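Local coordinates for putative iron binding protein (Bordetella pertussis Tohama I, PDB 1Y9U) that probably captures ferric iron through tyrosine side chains, as a periplasmic binding protein of the bacterial solute-binding protein 1 family, at residues A[177-182]-A[195-200]; A[106-111]-A[220-225]; A[185-190]-A[214-219]; A[201-206]-A[273-278]; A[235-240]-A[295-300]. One frame throughout, in Å; residues are numbered along the deposited sequence. Where two conformers were deposited one is given.

Interactions 1 and 2, with centres about 9 Å apart, share the part of strand 100-112 near Arg107 and Tyr110, where Tyr110 OH and Arg107 NH1 reach Asn197 O and OD1. Interaction 1 holds Tyr199 and Tyr200, which with Tyr143 bind ferric iron; no iron is bound in this model. Interaction 4 continues the helix that carries these tyrosines, its centre about 12 Å from that of interaction 1, and meets the same sheet through strand 277-278. Interaction 3 lies at the surface, joined to interaction 4 through Lys205 NZ and Gly217 O. Interaction 5, its centre about 17 Å from that of interaction 1 and its tyrosines, touches interaction 2 through Thr235 OG1 and Pro225 O.

Interaction 1 (A[177-182]-A[195-200]); sequences GGDRDV and LANAYY
The Arg180 guanidinium lies with one face toward the Tyr200 ring, Tyr200 CD2 sitting over its centre 3.5 Å from Arg180 CZ. The planes are 52° apart, so the groups are not stacked in parallel. Asp179 OD2 comes to the edge of the Tyr200 ring, 3.4 Å from Tyr200 CE1. The bend of the arginine chain at chi3 (-91°) turns the face of its flat end to the CD2-CE2 side of Tyr200. Asp179 stands at the start of helix 179-187, facing the junction of strand 193-197 and helix 198-206. Its OD2 accepts Asn197 N at 2.8 Å from above the carboxylate plane and also pairs with Arg107. Its OD1 receives water 1, which also donates to Leu195 O. Ala196 CB, a small methyl, packs against the carboxylate, 3.6 Å from Asp179 CG. Tyr200 binds iron, and its OH is hydrogen-bonded to Tyr143, a further iron ligand. Both oxygens of the buried Asp179 are thus satisfied, which would probably keep it ionised beside the iron-binding tyrosine.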
# COMPACT_ATOMS: atom_id res chain seq x y z
N GLY A 177 -10.63 -0.80 15.56
CA GLY A 177 -10.06 -2.09 15.24
C GLY A 177 -9.14 -2.05 14.04
O GLY A 177 -8.65 -0.99 13.64
N GLY A 178 -8.94 -3.21 13.43
CA GLY A 178 -8.07 -3.32 12.27
C GLY A 178 -8.80 -3.78 11.03
O GLY A 178 -10.00 -4.00 11.02
N ASP A 179 -8.05 -3.95 9.95
CA ASP A 179 -8.65 -4.36 8.69
C ASP A 179 -9.20 -5.78 8.76
O ASP A 179 -10.28 -6.06 8.21
CB ASP A 179 -7.65 -4.23 7.53
CG ASP A 179 -7.66 -2.87 6.89
OD1 ASP A 179 -8.22 -1.88 7.45
OD2 ASP A 179 -7.06 -2.69 5.80
N ARG A 180 -8.49 -6.69 9.40
CA ARG A 180 -8.96 -8.06 9.51
C ARG A 180 -10.25 -8.17 10.32
O ARG A 180 -11.05 -9.06 10.09
CB ARG A 180 -7.88 -9.00 10.03
CG ARG A 180 -6.80 -9.23 9.00
CD ARG A 180 -5.66 -10.00 9.52
NE ARG A 180 -4.72 -9.03 10.02
CZ ARG A 180 -3.42 -9.07 9.85
NH1 ARG A 180 -2.84 -10.10 9.23
NH2 ARG A 180 -2.70 -8.10 10.37
N ASP A 181 -10.46 -7.23 11.24
CA ASP A 181 -11.73 -7.20 12.00
C ASP A 181 -12.95 -7.02 11.11
O ASP A 181 -14.06 -7.39 11.48
CB ASP A 181 -11.71 -6.10 13.06
CG ASP A 181 -10.75 -6.38 14.19
OD1 ASP A 181 -10.51 -7.58 14.54
OD2 ASP A 181 -10.24 -5.43 14.80
N VAL A 182 -12.77 -6.42 9.95
CA VAL A 182 -13.86 -6.32 8.98
C VAL A 182 -14.32 -7.72 8.59
O VAL A 182 -15.51 -7.99 8.54
CB VAL A 182 -13.46 -5.50 7.75
CG1 VAL A 182 -14.53 -5.54 6.68
CG2 VAL A 182 -13.13 -4.06 8.15
N LEU A 195 -14.50 -1.70 4.01
CA LEU A 195 -13.29 -1.34 3.28
C LEU A 195 -12.09 -1.80 4.07
O LEU A 195 -12.01 -1.58 5.27
CB LEU A 195 -13.18 0.18 3.08
CG LEU A 195 -14.06 0.81 2.02
CD1 LEU A 195 -13.96 2.33 2.10
CD2 LEU A 195 -13.67 0.31 0.64
N ALA A 196 -11.17 -2.45 3.37
CA ALA A 196 -9.96 -3.00 3.98
C ALA A 196 -9.00 -3.40 2.86
O ALA A 196 -9.38 -3.51 1.70
CB ALA A 196 -10.30 -4.17 4.87
N ASN A 197 -7.73 -3.60 3.20
CA ASN A 197 -6.73 -3.82 2.17
C ASN A 197 -6.72 -5.28 1.68
O ASN A 197 -6.87 -6.22 2.47
CB ASN A 197 -5.37 -3.41 2.64
CG ASN A 197 -5.17 -1.92 2.61
OD1 ASN A 197 -5.97 -1.20 2.10
ND2 ASN A 197 -4.08 -1.45 3.20
N ALA A 198 -6.52 -5.47 0.38
CA ALA A 198 -6.62 -6.78 -0.24
C ALA A 198 -5.59 -7.78 0.28
O ALA A 198 -5.85 -8.96 0.41
CB ALA A 198 -6.45 -6.62 -1.73
N TYR A 199 -4.30 -7.38 0.42
CA TYR A 199 -3.19 -8.33 1.05
C TYR A 199 -3.64 -9.04 2.37
O TYR A 199 -3.23 -10.19 2.66
CB TYR A 199 -1.74 -7.69 1.26
CG TYR A 199 -1.64 -6.52 2.30
CD1 TYR A 199 -1.57 -6.81 3.63
CD2 TYR A 199 -1.59 -5.19 1.93
CE1 TYR A 199 -1.48 -5.84 4.59
CE2 TYR A 199 -1.54 -4.18 2.94
CZ TYR A 199 -1.45 -4.55 4.22
OH TYR A 199 -1.40 -3.50 5.11
N TYR A 200 -4.45 -8.40 3.18
CA TYR A 200 -4.86 -9.12 4.37
C TYR A 200 -5.71 -10.35 4.03
O TYR A 200 -5.69 -11.35 4.76
CB TYR A 200 -5.65 -8.27 5.34
CG TYR A 200 -4.85 -7.15 5.95
CD1 TYR A 200 -5.16 -5.81 5.69
CD2 TYR A 200 -3.79 -7.41 6.81
CE1 TYR A 200 -4.44 -4.79 6.26
CE2 TYR A 200 -3.09 -6.39 7.39
CZ TYR A 200 -3.42 -5.08 7.11
OH TYR A 200 -2.69 -4.07 7.69
O HOH W 1 -10.83 -0.89 7.63

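Interaction 2 (A[106-111]-A[220-225]); sequences DRVLYV and IKVVRP
Leu109 and Val223 form a hydrogen-bonded antiparallel pair, Leu109 N reaching Val223 O at 2.9 Å and Val223 N returning to Leu109 O at 3.0 Å. Val111 and Lys221 repeat the exchange, with Lys221 N 2.8 Å from Val111 O; Ile220 CA adds a CA-H...O contact to that oxygen. The ladder places the short strand 220-223 along strand 100-112, a long strand of the mixed sheet in this periplasmic binding protein fold. Beta-branched Val111 and Val223 suit such extended strands and meet on one face, Val111 CG2 3.9 Å from Val223 CG2. Between the bonded pairs lies Tyr110 with Val222, a non-hydrogen-bonded pair. Ile220 CD1 rests over the Tyr110 ring face, a CH-pi contact, while Tyr110 OH is satisfied by Asn197 O. Past the strand, the Arg224 chain, extended from CG to NE (chi3 -178°), carries NE to a salt bridge with Asp106 OD2 at 2.8 Å, in the guanidinium plane. Water 2 donates to Asp106 OD1 and accepts from Arg224 NH2; Arg224 NH1 is taken by Gly293 O.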
# COMPACT_ATOMS: atom_id res chain seq x y z
N ASP A 106 -3.76 -2.20 -2.56
CA ASP A 106 -5.09 -1.80 -2.95
C ASP A 106 -6.07 -1.91 -1.82
O ASP A 106 -6.07 -2.89 -1.05
CB ASP A 106 -5.60 -2.54 -4.20
CG ASP A 106 -5.50 -4.04 -4.15
OD1 ASP A 106 -4.46 -4.59 -3.73
OD2 ASP A 106 -6.40 -4.73 -4.61
N ARG A 107 -6.91 -0.89 -1.72
CA ARG A 107 -7.91 -0.83 -0.68
C ARG A 107 -9.25 -1.19 -1.31
O ARG A 107 -9.72 -0.51 -2.21
CB ARG A 107 -7.92 0.54 -0.01
CG ARG A 107 -8.72 0.58 1.27
CD ARG A 107 -8.18 1.60 2.29
NE ARG A 107 -8.79 1.54 3.62
CZ ARG A 107 -8.50 0.61 4.52
NH1 ARG A 107 -7.66 -0.37 4.24
NH2 ARG A 107 -9.06 0.65 5.71
N VAL A 108 -9.80 -2.31 -0.87
CA VAL A 108 -10.90 -2.97 -1.55
C VAL A 108 -12.11 -3.14 -0.62
O VAL A 108 -12.11 -2.70 0.51
CB VAL A 108 -10.42 -4.33 -2.13
CG1 VAL A 108 -9.19 -4.13 -3.06
CG2 VAL A 108 -10.08 -5.32 -1.04
N LEU A 109 -13.15 -3.79 -1.14
CA LEU A 109 -14.35 -4.09 -0.38
C LEU A 109 -14.36 -5.56 -0.02
O LEU A 109 -14.32 -6.42 -0.90
CB LEU A 109 -15.59 -3.75 -1.21
CG LEU A 109 -16.90 -3.63 -0.42
CD1 LEU A 109 -16.93 -2.37 0.46
CD2 LEU A 109 -18.09 -3.66 -1.35
N TYR A 110 -14.35 -5.86 1.27
CA TYR A 110 -14.63 -7.22 1.73
C TYR A 110 -16.13 -7.40 1.72
O TYR A 110 -16.84 -6.49 2.14
CB TYR A 110 -14.15 -7.43 3.15
CG TYR A 110 -12.66 -7.36 3.42
CD1 TYR A 110 -11.72 -7.02 2.45
CD2 TYR A 110 -12.18 -7.63 4.71
CE1 TYR A 110 -10.37 -6.93 2.76
CE2 TYR A 110 -10.84 -7.57 5.02
CZ TYR A 110 -9.93 -7.25 4.03
OH TYR A 110 -8.60 -7.11 4.38
N VAL A 111 -16.60 -8.53 1.22
CA VAL A 111 -18.02 -8.77 1.01
C VAL A 111 -18.38 -10.16 1.52
O VAL A 111 -17.67 -11.12 1.22
CB VAL A 111 -18.38 -8.68 -0.49
CG1 VAL A 111 -19.86 -8.94 -0.72
CG2 VAL A 111 -17.95 -7.32 -1.05
N ILE A 220 -15.55 -14.43 3.36
CA ILE A 220 -15.60 -13.24 2.52
C ILE A 220 -15.08 -13.51 1.12
O ILE A 220 -14.38 -14.47 0.83
CB ILE A 220 -14.80 -12.05 3.16
CG1 ILE A 220 -13.30 -12.33 3.28
CG2 ILE A 220 -15.39 -11.70 4.51
CD1 ILE A 220 -12.46 -11.07 3.42
N LYS A 221 -15.43 -12.58 0.25
CA LYS A 221 -14.83 -12.43 -1.05
C LYS A 221 -14.40 -10.97 -1.21
O LYS A 221 -14.83 -10.09 -0.46
CB LYS A 221 -15.79 -12.81 -2.17
CG LYS A 221 -17.06 -11.96 -2.27
CD LYS A 221 -18.03 -12.49 -3.32
CE LYS A 221 -19.32 -11.74 -3.23
NZ LYS A 221 -20.32 -12.27 -4.20
N VAL A 222 -13.55 -10.73 -2.19
CA VAL A 222 -13.08 -9.39 -2.51
C VAL A 222 -13.80 -8.86 -3.75
O VAL A 222 -13.91 -9.54 -4.78
CB VAL A 222 -11.56 -9.39 -2.76
CG1 VAL A 222 -11.09 -8.12 -3.43
CG2 VAL A 222 -10.82 -9.60 -1.45
N VAL A 223 -14.28 -7.63 -3.64
CA VAL A 223 -14.69 -6.84 -4.79
C VAL A 223 -13.81 -5.59 -4.76
O VAL A 223 -13.75 -4.91 -3.73
CB VAL A 223 -16.19 -6.47 -4.74
CG1 VAL A 223 -16.55 -5.52 -5.85
CG2 VAL A 223 -17.02 -7.73 -4.85
N ARG A 224 -13.12 -5.31 -5.85
CA ARG A 224 -12.27 -4.13 -5.94
C ARG A 224 -13.08 -2.95 -6.46
O ARG A 224 -13.46 -2.94 -7.64
CB ARG A 224 -11.09 -4.36 -6.89
CG ARG A 224 -10.12 -5.45 -6.43
CD ARG A 224 -8.75 -5.16 -6.92
NE ARG A 224 -7.71 -6.12 -6.62
CZ ARG A 224 -7.33 -7.12 -7.41
NH1 ARG A 224 -8.03 -7.44 -8.49
NH2 ARG A 224 -6.27 -7.85 -7.11
N PRO A 225 -13.36 -1.95 -5.62
CA PRO A 225 -14.08 -0.78 -6.11
C PRO A 225 -13.24 0.06 -7.04
O PRO A 225 -12.01 -0.02 -7.03
CB PRO A 225 -14.41 0.01 -4.84
CG PRO A 225 -14.15 -0.94 -3.71
CD PRO A 225 -13.03 -1.82 -4.19
O HOH W 2 -4.66 -7.31 -4.87

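Interaction 3 (A[185-190]-A[214-219]); sequences DILGGI and RKWGDA
Leu187, in the last turn of helix 179-187, carries this contact by reaching through CB and both methyls to the end of helix 212-218 and Ala219 just after it. Its CB lies 3.8 Å from Ala219 CB, and its CD1 touches the same methyl at 3.9 Å. Ala219 suits the place because its single methyl lets the two backbones come close, 5.5 Å between Leu187 CA and Ala219 CA. The other branch, Leu187 CD2, goes to two neighbours. It is 3.7 Å from Lys215 CG, against the aliphatic part of an extended lysine chain, and equally 3.7 Å from Trp216 CD1, which it approaches obliquely. With CG anti to the backbone N (chi1 173°), the leucine fork spreads over this group. Just beyond, Gly189 ends the helix in a Schellman motif, its positive phi easily adopted without a side chain. Trp216 packs on earlier turns of the same helix, at Arg180, Ala183 and Arg184. The contact is therefore apolar, held by van der Waals contact, with a probably modest hydrophobic gain at the surface.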
# COMPACT_ATOMS: atom_id res chain seq x y z
N ASP A 185 -16.09 -9.49 11.44
CA ASP A 185 -17.43 -8.98 11.73
C ASP A 185 -18.42 -9.29 10.61
O ASP A 185 -19.61 -9.40 10.85
CB ASP A 185 -17.36 -7.50 12.04
CG ASP A 185 -16.73 -7.22 13.39
OD1 ASP A 185 -16.56 -8.17 14.22
OD2 ASP A 185 -16.41 -6.05 13.69
N ILE A 186 -17.94 -9.49 9.39
CA ILE A 186 -18.80 -10.03 8.35
C ILE A 186 -19.17 -11.48 8.68
O ILE A 186 -20.36 -11.87 8.58
CB ILE A 186 -18.14 -9.90 6.95
CG1 ILE A 186 -18.07 -8.43 6.54
CG2 ILE A 186 -18.93 -10.71 5.92
CD1 ILE A 186 -17.18 -8.14 5.33
N LEU A 187 -18.19 -12.27 9.11
CA LEU A 187 -18.46 -13.63 9.56
C LEU A 187 -19.48 -13.64 10.69
O LEU A 187 -20.40 -14.48 10.71
CB LEU A 187 -17.16 -14.30 10.01
CG LEU A 187 -17.33 -15.67 10.67
CD1 LEU A 187 -18.09 -16.64 9.78
CD2 LEU A 187 -15.96 -16.22 11.06
N GLY A 188 -19.33 -12.69 11.60
CA GLY A 188 -20.20 -12.60 12.76
C GLY A 188 -21.56 -12.01 12.45
O GLY A 188 -22.41 -11.96 13.35
N GLY A 189 -21.81 -11.57 11.22
CA GLY A 189 -23.12 -11.06 10.83
C GLY A 189 -23.39 -9.62 11.23
O GLY A 189 -24.53 -9.18 11.03
N ILE A 190 -22.40 -8.95 11.80
CA ILE A 190 -22.47 -7.53 12.22
C ILE A 190 -22.55 -6.59 11.03
O ILE A 190 -23.26 -5.58 11.06
CB ILE A 190 -21.21 -7.21 13.10
CG1 ILE A 190 -21.34 -7.95 14.44
CG2 ILE A 190 -20.98 -5.72 13.29
CD1 ILE A 190 -20.08 -7.92 15.23
N ARG A 214 -8.20 -18.41 8.80
CA ARG A 214 -8.80 -19.05 7.64
C ARG A 214 -10.33 -19.01 7.73
O ARG A 214 -11.00 -18.92 6.69
CB ARG A 214 -8.27 -20.47 7.46
CG ARG A 214 -8.81 -21.21 6.27
CD ARG A 214 -8.66 -20.49 4.94
NE ARG A 214 -9.09 -21.34 3.84
CZ ARG A 214 -8.34 -22.21 3.19
NH1 ARG A 214 -7.06 -22.35 3.46
NH2 ARG A 214 -8.91 -22.93 2.23
N LYS A 215 -10.89 -19.10 8.93
CA LYS A 215 -12.34 -19.00 9.07
C LYS A 215 -12.84 -17.63 8.61
O LYS A 215 -13.84 -17.52 7.91
CB LYS A 215 -12.73 -19.27 10.53
CG LYS A 215 -14.19 -19.43 10.78
CD LYS A 215 -14.42 -19.82 12.23
CE LYS A 215 -15.83 -20.24 12.49
NZ LYS A 215 -15.92 -20.81 13.88
N TRP A 216 -12.10 -16.59 8.98
CA TRP A 216 -12.47 -15.23 8.56
C TRP A 216 -12.29 -15.10 7.04
O TRP A 216 -13.12 -14.50 6.36
CB TRP A 216 -11.61 -14.19 9.26
CG TRP A 216 -11.74 -14.14 10.76
CD1 TRP A 216 -12.46 -14.99 11.56
CD2 TRP A 216 -11.10 -13.21 11.63
NE1 TRP A 216 -12.30 -14.63 12.87
CE2 TRP A 216 -11.46 -13.56 12.95
CE3 TRP A 216 -10.23 -12.13 11.43
CZ2 TRP A 216 -11.02 -12.85 14.06
CZ3 TRP A 216 -9.79 -11.42 12.52
CH2 TRP A 216 -10.20 -11.78 13.83
N GLY A 217 -11.21 -15.64 6.50
CA GLY A 217 -10.97 -15.55 5.07
C GLY A 217 -12.04 -16.28 4.27
O GLY A 217 -12.52 -15.80 3.23
N ASP A 218 -12.47 -17.45 4.75
CA ASP A 218 -13.46 -18.24 4.04
C ASP A 218 -14.82 -17.53 4.02
O ASP A 218 -15.65 -17.82 3.15
CB ASP A 218 -13.65 -19.61 4.67
CG ASP A 218 -12.61 -20.61 4.27
OD1 ASP A 218 -11.66 -20.31 3.51
OD2 ASP A 218 -12.70 -21.79 4.69
N ALA A 219 -15.07 -16.61 4.97
CA ALA A 219 -16.36 -15.96 5.09
C ALA A 219 -16.61 -14.87 4.05
O ALA A 219 -17.75 -14.43 3.90
CB ALA A 219 -16.48 -15.36 6.46

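Interaction 4 (A[201-206]-A[273-278]); sequences VGHMKN and ANYEYP
Tyr275 points the edge of its ring at the face of His203 while another residue, Gly202, lies against the tyrosine's own face. The pair is a T-shaped (edge-to-face) stack, its planes at 89° and its centroids 4.8 Å apart, joining helix 198-206 to the turn after helix 264-273. That turn is a Schellman motif in which Tyr275 is the C-prime residue, its positive phi letting Tyr275 N bond Gln272 O and Glu276 N bond Ala271 O. Tyr275 CG, anti to the carbonyl carbon (chi1 -64°), sends the ring toward the helix, with CD1 over the centre of the imidazole. The absence of a side chain at Gly202 allows the tyrosine to lie directly on the helix backbone, Tyr275 CD1 being 3.6 Å from Gly202 C. The histidine is held from its edge as well: His203 NE2 donates to Asn274 OD1 at 2.7 Å, close to the ring plane but above the plane of the amide carbonyl. Asn274 is fixed in turn, for its ND2 donates to Glu276 OE2, an oxygen that also forms salt bridges with Arg14 and Arg105. Asn274 further touches Tyr199, which places this network beside a residue seen to bind iron in this protein. The Asn206 amide lies nearly parallel to the tyrosine ring, planes 14° apart, and its ND2 also bonds Asp286. Asn206 N and Asn206 ND2 reach Gly202 O from opposite faces of its plane, ND2 at 2.9 Å.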
# COMPACT_ATOMS: atom_id res chain seq x y z
N VAL A 201 -6.44 -10.29 2.91
CA VAL A 201 -7.22 -11.42 2.44
C VAL A 201 -6.26 -12.48 1.88
O VAL A 201 -6.51 -13.67 2.04
CB VAL A 201 -8.27 -10.99 1.39
CG1 VAL A 201 -9.13 -12.19 0.98
CG2 VAL A 201 -9.12 -9.85 1.92
N GLY A 202 -5.16 -12.07 1.26
CA GLY A 202 -4.08 -12.99 0.92
C GLY A 202 -3.60 -13.74 2.14
O GLY A 202 -3.45 -14.97 2.11
N HIS A 203 -3.37 -13.06 3.26
CA HIS A 203 -2.96 -13.71 4.50
C HIS A 203 -4.03 -14.65 5.01
O HIS A 203 -3.75 -15.80 5.32
CB HIS A 203 -2.64 -12.67 5.56
CG HIS A 203 -1.33 -11.97 5.34
ND1 HIS A 203 -0.11 -12.58 5.59
CD2 HIS A 203 -1.04 -10.74 4.89
CE1 HIS A 203 0.86 -11.75 5.29
NE2 HIS A 203 0.33 -10.62 4.86
N MET A 204 -5.26 -14.18 5.12
CA MET A 204 -6.30 -14.98 5.75
C MET A 204 -6.68 -16.24 4.96
O MET A 204 -6.81 -17.32 5.53
CB MET A 204 -7.53 -14.14 6.01
CG MET A 204 -7.32 -13.06 7.10
SD MET A 204 -8.82 -12.11 7.49
CE MET A 204 -8.93 -11.08 6.06
N LYS A 205 -6.85 -16.09 3.65
CA LYS A 205 -7.25 -17.21 2.81
C LYS A 205 -6.14 -18.23 2.63
O LYS A 205 -6.41 -19.42 2.40
CB LYS A 205 -7.80 -16.75 1.47
CG LYS A 205 -9.16 -16.08 1.57
CD LYS A 205 -9.73 -15.68 0.21
CE LYS A 205 -11.18 -15.13 0.29
NZ LYS A 205 -12.20 -16.20 0.44
N ASN A 206 -4.88 -17.79 2.78
CA ASN A 206 -3.75 -18.71 2.74
C ASN A 206 -3.44 -19.35 4.09
O ASN A 206 -2.59 -20.25 4.17
CB ASN A 206 -2.50 -18.02 2.19
CG ASN A 206 -2.48 -17.99 0.69
OD1 ASN A 206 -2.46 -19.04 0.03
ND2 ASN A 206 -2.48 -16.79 0.12
N ALA A 273 5.63 -12.00 -0.54
CA ALA A 273 5.99 -12.00 0.87
C ALA A 273 4.90 -11.41 1.77
O ALA A 273 4.69 -11.96 2.84
CB ALA A 273 7.29 -11.27 1.10
N ASN A 274 4.24 -10.30 1.37
CA ASN A 274 3.14 -9.74 2.16
C ASN A 274 1.84 -9.80 1.36
O ASN A 274 0.92 -9.07 1.68
CB ASN A 274 3.39 -8.27 2.61
CG ASN A 274 2.35 -7.75 3.61
OD1 ASN A 274 1.98 -8.46 4.55
ND2 ASN A 274 1.87 -6.51 3.41
N TYR A 275 1.75 -10.67 0.35
CA TYR A 275 0.57 -10.87 -0.49
C TYR A 275 0.10 -9.58 -1.17
O TYR A 275 -1.08 -9.38 -1.36
CB TYR A 275 -0.57 -11.52 0.30
CG TYR A 275 -0.20 -12.90 0.76
CD1 TYR A 275 -0.01 -13.20 2.11
CD2 TYR A 275 -0.06 -13.93 -0.15
CE1 TYR A 275 0.32 -14.48 2.51
CE2 TYR A 275 0.29 -15.19 0.25
CZ TYR A 275 0.46 -15.46 1.56
OH TYR A 275 0.79 -16.75 1.92
N GLU A 276 1.05 -8.72 -1.49
CA GLU A 276 0.80 -7.49 -2.20
C GLU A 276 0.82 -7.75 -3.70
O GLU A 276 1.00 -8.89 -4.16
CB GLU A 276 1.83 -6.44 -1.78
CG GLU A 276 1.62 -5.97 -0.35
CD GLU A 276 2.76 -5.18 0.21
OE1 GLU A 276 3.85 -5.11 -0.42
OE2 GLU A 276 2.61 -4.69 1.34
N TYR A 277 0.54 -6.70 -4.47
CA TYR A 277 0.48 -6.81 -5.92
C TYR A 277 1.77 -6.23 -6.48
O TYR A 277 2.15 -5.13 -6.13
CB TYR A 277 -0.76 -6.06 -6.45
CG TYR A 277 -1.26 -6.55 -7.80
CD1 TYR A 277 -2.31 -7.46 -7.90
CD2 TYR A 277 -0.66 -6.12 -8.98
CE1 TYR A 277 -2.77 -7.90 -9.12
CE2 TYR A 277 -1.10 -6.59 -10.21
CZ TYR A 277 -2.16 -7.46 -10.27
OH TYR A 277 -2.60 -7.92 -11.51
N PRO A 278 2.46 -6.96 -7.36
CA PRO A 278 3.72 -6.44 -7.89
C PRO A 278 3.51 -5.22 -8.78
O PRO A 278 2.51 -5.11 -9.45
CB PRO A 278 4.28 -7.61 -8.70
CG PRO A 278 3.23 -8.61 -8.79
CD PRO A 278 2.10 -8.27 -7.90

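Interaction 5 (A[235-240]-A[295-300]); sequences THVNIS and LKVDTL
A single beta bridge between Thr235 and Val297 ties the approach to strand 237-245, part of the mixed sheet of this periplasmic binding protein fold, to the loop between helices 287-291 and 303-318. Thr235 supplies both backbone bonds. Its N donates to Lys296 O at 2.8 Å, an almost straight bond (173°), and its O receives Asp298 N at 3.0 Å. A beta-branched threonine suits such an extended backbone, and its hydroxyl adds a third link: water 3 donates to Thr235 OG1 and accepts from Lys296 N. Thr235 OG1 is also bonded to Pro225 O, which links the bridge to the residues just after strand 220-223. Apolar groups fill in beside the polar ones. Val237 CG2 meets Val297 CG1 at 4.0 Å, the two valines crossing at about a right angle, and Leu295 CD1 comes within 4.1 Å of Thr235 CB. A chi1 of 174° sets Leu295 CG opposite its own N and carries CD1 back to the threonine. Beyond the bridge, Asp298 turns its CB toward Thr235 O and shapes the loop by an Asx turn, in which Asp298 OD1 accepts Leu300 N at 3.1 Å from above the carboxylate plane.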
# COMPACT_ATOMS: atom_id res chain seq x y z
N THR A 235 -8.99 1.31 -9.22
CA THR A 235 -8.96 1.00 -7.79
C THR A 235 -7.86 1.79 -7.10
O THR A 235 -6.77 1.96 -7.65
CB THR A 235 -8.71 -0.51 -7.63
OG1 THR A 235 -9.82 -1.24 -8.19
CG2 THR A 235 -8.58 -0.91 -6.15
N HIS A 236 -8.15 2.27 -5.90
CA HIS A 236 -7.20 2.98 -5.08
C HIS A 236 -6.08 2.07 -4.62
O HIS A 236 -6.33 1.01 -4.05
CB HIS A 236 -7.90 3.55 -3.84
CG HIS A 236 -6.95 4.25 -2.91
ND1 HIS A 236 -6.50 3.73 -1.71
CD2 HIS A 236 -6.35 5.44 -3.06
CE1 HIS A 236 -5.67 4.60 -1.16
NE2 HIS A 236 -5.56 5.65 -1.96
N VAL A 237 -4.85 2.53 -4.82
CA VAL A 237 -3.68 1.86 -4.29
C VAL A 237 -2.78 2.82 -3.53
O VAL A 237 -2.57 3.98 -3.93
CB VAL A 237 -2.85 1.11 -5.38
CG1 VAL A 237 -3.72 0.15 -6.16
CG2 VAL A 237 -2.09 2.07 -6.30
N ASN A 238 -2.27 2.36 -2.40
CA ASN A 238 -1.05 2.95 -1.85
C ASN A 238 0.10 2.00 -2.27
O ASN A 238 -0.10 1.03 -3.01
CB ASN A 238 -1.10 3.23 -0.32
CG ASN A 238 -0.22 4.43 0.12
OD1 ASN A 238 0.81 4.71 -0.46
ND2 ASN A 238 -0.70 5.18 1.14
N ILE A 239 1.31 2.29 -1.82
CA ILE A 239 2.47 1.56 -2.28
C ILE A 239 3.47 1.28 -1.19
O ILE A 239 3.49 1.93 -0.16
CB ILE A 239 3.18 2.38 -3.40
CG1 ILE A 239 3.73 3.71 -2.86
CG2 ILE A 239 2.28 2.57 -4.61
CD1 ILE A 239 4.64 4.44 -3.86
N SER A 240 4.34 0.31 -1.45
CA SER A 240 5.67 0.33 -0.85
C SER A 240 6.63 0.84 -1.92
O SER A 240 6.32 0.79 -3.11
CB SER A 240 6.12 -1.05 -0.36
OG SER A 240 6.50 -1.88 -1.45
N LEU A 295 -7.12 -6.46 -11.92
CA LEU A 295 -6.90 -5.20 -11.22
C LEU A 295 -6.76 -4.07 -12.24
O LEU A 295 -5.93 -4.14 -13.13
CB LEU A 295 -5.62 -5.27 -10.37
CG LEU A 295 -5.17 -3.97 -9.69
CD1 LEU A 295 -6.15 -3.49 -8.66
CD2 LEU A 295 -3.79 -4.15 -9.05
N LYS A 296 -7.60 -3.05 -12.10
CA LYS A 296 -7.47 -1.79 -12.81
C LYS A 296 -6.97 -0.80 -11.77
O LYS A 296 -7.66 -0.52 -10.79
CB LYS A 296 -8.81 -1.35 -13.41
CG LYS A 296 -8.76 -0.12 -14.29
CD LYS A 296 -7.86 -0.27 -15.50
CE LYS A 296 -8.21 0.71 -16.63
NZ LYS A 296 -7.00 1.45 -17.15
N VAL A 297 -5.76 -0.31 -11.97
CA VAL A 297 -5.15 0.62 -11.03
C VAL A 297 -5.55 2.05 -11.38
O VAL A 297 -5.51 2.44 -12.53
CB VAL A 297 -3.60 0.51 -11.06
CG1 VAL A 297 -2.97 1.51 -10.15
CG2 VAL A 297 -3.15 -0.90 -10.73
N ASP A 298 -5.96 2.81 -10.37
CA ASP A 298 -6.26 4.22 -10.55
C ASP A 298 -5.12 4.90 -11.30
O ASP A 298 -3.96 4.76 -10.92
CB ASP A 298 -6.49 4.83 -9.17
CG ASP A 298 -7.06 6.21 -9.20
OD1 ASP A 298 -7.23 6.82 -10.28
OD2 ASP A 298 -7.34 6.77 -8.12
N THR A 299 -5.45 5.64 -12.37
CA THR A 299 -4.42 6.38 -13.11
C THR A 299 -3.87 7.60 -12.36
O THR A 299 -2.85 8.16 -12.75
CB THR A 299 -4.91 6.83 -14.48
OG1 THR A 299 -6.11 7.61 -14.34
CG2 THR A 299 -5.26 5.64 -15.37
N LEU A 300 -4.55 8.00 -11.28
CA LEU A 300 -4.11 9.11 -10.46
C LEU A 300 -2.63 8.95 -10.09
O LEU A 300 -2.21 7.87 -9.64
CB LEU A 300 -4.95 9.15 -9.18
CG LEU A 300 -4.74 10.35 -8.28
CD1 LEU A 300 -5.42 11.58 -8.90
CD2 LEU A 300 -5.31 10.12 -6.88
O HOH W 3 -9.74 -3.19 -10.13